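PDB 4R25: nitrogen regulatory PII-like protein from Bacillus subtilis subsp. subtilis, which is a PII-family regulator of nitrogen metabolism, required for full induction of the nrgAB operon when ammonium is limiting. Local coordinates for residues Val27-Ser33 with Arg60-Ile65. Sequence-based numbering, arbitrary orientation.
Sequences VTSLTFS and RLKIEI. With ZN (zinc ion), chain E.
Thr31 and Ser33 each exchange a reciprocal pair of backbone hydrogen bonds with Glu64 and Lys62, respectively, in antiparallel strands of a long hairpin, Phe32 and Ile63 forming the non-hydrogen-bonded pair between them. Glu64 N reaches Thr31 O at 2.7 Å, and Lys62 N bonds to Ser33 O at 2.8 Å. Alternation of side chains gives the sheet two unlike faces. Leu30, Phe32, Leu61, Ile63 and Ile65 share the apolar one, where the branched aliphatic chains of Leu61, Ile63 and Ile65 suit a layer packed against helix 15-25. Phe32 CD1 lies 3.9 Å from Leu61 CD1, its ring oblique to that methyl and edge-to-face with Phe15. At the turn leading into the strand, Val27 CG1 touches Ile65 CG2 at 3.8 Å, the two side chains crossing near a right angle. The other face is polar. Thr31 OG1, set between its own N and carbonyl carbon (chi1 53°), lies 3.3 Å from Glu64 CB, the side chains crossing at a slant near the base of the extended Glu64 chain. That reach lets Glu64 OE2 bind zinc at 2.3 Å, with Lys5 and a water that also accepts a bond from Lys62 NZ. Glu64 OE1 forms a salt bridge to Lys62 of the second subunit, while Lys62 bridges to Glu64 of the third. The hairpin thus has an apolar side on helix 15-25, where Leu30 and Phe32 also meet the second subunit, and a charged side whose salt bridges join three subunits beside bound zinc.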
# COMPACT_ATOMS: atom_id res chain seq x y z
N VAL A 27 -17.08 -10.57 -3.82
CA VAL A 27 -15.65 -10.40 -4.08
C VAL A 27 -15.06 -11.62 -4.80
O VAL A 27 -15.23 -12.75 -4.34
CB VAL A 27 -14.84 -10.16 -2.80
CG1 VAL A 27 -13.37 -10.00 -3.15
CG2 VAL A 27 -15.36 -8.94 -2.06
N THR A 28 -14.37 -11.38 -5.91
CA THR A 28 -13.79 -12.46 -6.70
C THR A 28 -12.26 -12.51 -6.67
O THR A 28 -11.66 -13.46 -7.16
CB THR A 28 -14.27 -12.42 -8.16
OG1 THR A 28 -13.70 -11.29 -8.82
CG2 THR A 28 -15.79 -12.32 -8.21
N SER A 29 -11.62 -11.48 -6.11
CA SER A 29 -10.18 -11.53 -5.88
C SER A 29 -9.69 -10.53 -4.83
O SER A 29 -10.33 -9.51 -4.55
CB SER A 29 -9.40 -11.35 -7.19
OG SER A 29 -9.44 -10.02 -7.67
N LEU A 30 -8.55 -10.83 -4.23
CA LEU A 30 -7.94 -9.95 -3.25
C LEU A 30 -6.45 -10.26 -3.14
O LEU A 30 -6.00 -11.31 -3.59
CB LEU A 30 -8.65 -10.11 -1.90
CG LEU A 30 -8.65 -11.51 -1.30
CD1 LEU A 30 -7.32 -11.80 -0.62
CD2 LEU A 30 -9.80 -11.71 -0.33
N THR A 31 -5.69 -9.35 -2.55
CA THR A 31 -4.27 -9.60 -2.31
C THR A 31 -3.97 -9.58 -0.82
O THR A 31 -4.67 -8.95 -0.04
CB THR A 31 -3.38 -8.57 -3.01
OG1 THR A 31 -3.81 -7.25 -2.65
CG2 THR A 31 -3.47 -8.73 -4.53
N PHE A 32 -2.93 -10.29 -0.41
CA PHE A 32 -2.56 -10.27 0.99
C PHE A 32 -1.06 -10.46 1.16
O PHE A 32 -0.36 -10.88 0.25
CB PHE A 32 -3.36 -11.30 1.80
CG PHE A 32 -3.13 -12.72 1.40
CD1 PHE A 32 -2.22 -13.51 2.09
CD2 PHE A 32 -3.83 -13.29 0.34
CE1 PHE A 32 -2.00 -14.83 1.73
CE2 PHE A 32 -3.61 -14.61 -0.03
CZ PHE A 32 -2.70 -15.38 0.66
N SER A 33 -0.57 -10.11 2.35
CA SER A 33 0.84 -10.27 2.66
C SER A 33 1.05 -10.13 4.16
O SER A 33 0.21 -9.58 4.86
CB SER A 33 1.68 -9.23 1.92
OG SER A 33 1.32 -7.92 2.30
N ARG A 60 1.22 -9.22 11.50
CA ARG A 60 -0.01 -8.72 10.93
C ARG A 60 -0.22 -9.25 9.52
O ARG A 60 0.73 -9.52 8.78
CB ARG A 60 -0.02 -7.19 10.94
CG ARG A 60 0.09 -6.56 12.33
CD ARG A 60 -1.26 -6.47 13.05
NE ARG A 60 -1.62 -7.71 13.73
CZ ARG A 60 -2.36 -7.76 14.83
NH1 ARG A 60 -2.82 -6.64 15.37
NH2 ARG A 60 -2.64 -8.93 15.39
N LEU A 61 -1.49 -9.43 9.16
CA LEU A 61 -1.86 -9.84 7.83
C LEU A 61 -2.49 -8.64 7.14
O LEU A 61 -3.46 -8.08 7.64
CB LEU A 61 -2.87 -10.99 7.91
CG LEU A 61 -3.53 -11.45 6.62
CD1 LEU A 61 -2.51 -12.05 5.65
CD2 LEU A 61 -4.63 -12.45 6.95
N LYS A 62 -1.95 -8.24 6.00
CA LYS A 62 -2.52 -7.12 5.26
C LYS A 62 -3.32 -7.68 4.09
O LYS A 62 -2.77 -8.42 3.26
CB LYS A 62 -1.42 -6.20 4.76
CG LYS A 62 -1.89 -4.83 4.26
CD LYS A 62 -0.67 -4.06 3.74
CE LYS A 62 -1.01 -2.62 3.42
NZ LYS A 62 0.23 -1.91 2.97
N ILE A 63 -4.61 -7.35 4.04
CA ILE A 63 -5.49 -7.82 2.99
C ILE A 63 -6.05 -6.65 2.20
O ILE A 63 -6.67 -5.75 2.76
CB ILE A 63 -6.68 -8.59 3.57
CG1 ILE A 63 -6.19 -9.83 4.33
CG2 ILE A 63 -7.67 -8.95 2.47
CD1 ILE A 63 -7.20 -10.42 5.26
N GLU A 64 -5.87 -6.68 0.89
CA GLU A 64 -6.39 -5.63 0.03
C GLU A 64 -7.49 -6.11 -0.93
O GLU A 64 -7.36 -7.13 -1.62
CB GLU A 64 -5.24 -4.97 -0.73
CG GLU A 64 -4.27 -4.25 0.18
CD GLU A 64 -3.14 -3.58 -0.57
OE1 GLU A 64 -2.82 -4.01 -1.70
OE2 GLU A 64 -2.57 -2.61 -0.04
N ILE A 65 -8.58 -5.36 -0.95
CA ILE A 65 -9.72 -5.68 -1.77
C ILE A 65 -10.11 -4.41 -2.50
O ILE A 65 -10.24 -3.35 -1.89
CB ILE A 65 -10.89 -6.15 -0.90
CG1 ILE A 65 -10.40 -7.19 0.11
CG2 ILE A 65 -12.01 -6.72 -1.75
CD1 ILE A 65 -11.31 -7.37 1.30
ZN ZN E . -1.69 -0.47 0.23
O HOH W 1 0.81 -1.06 0.26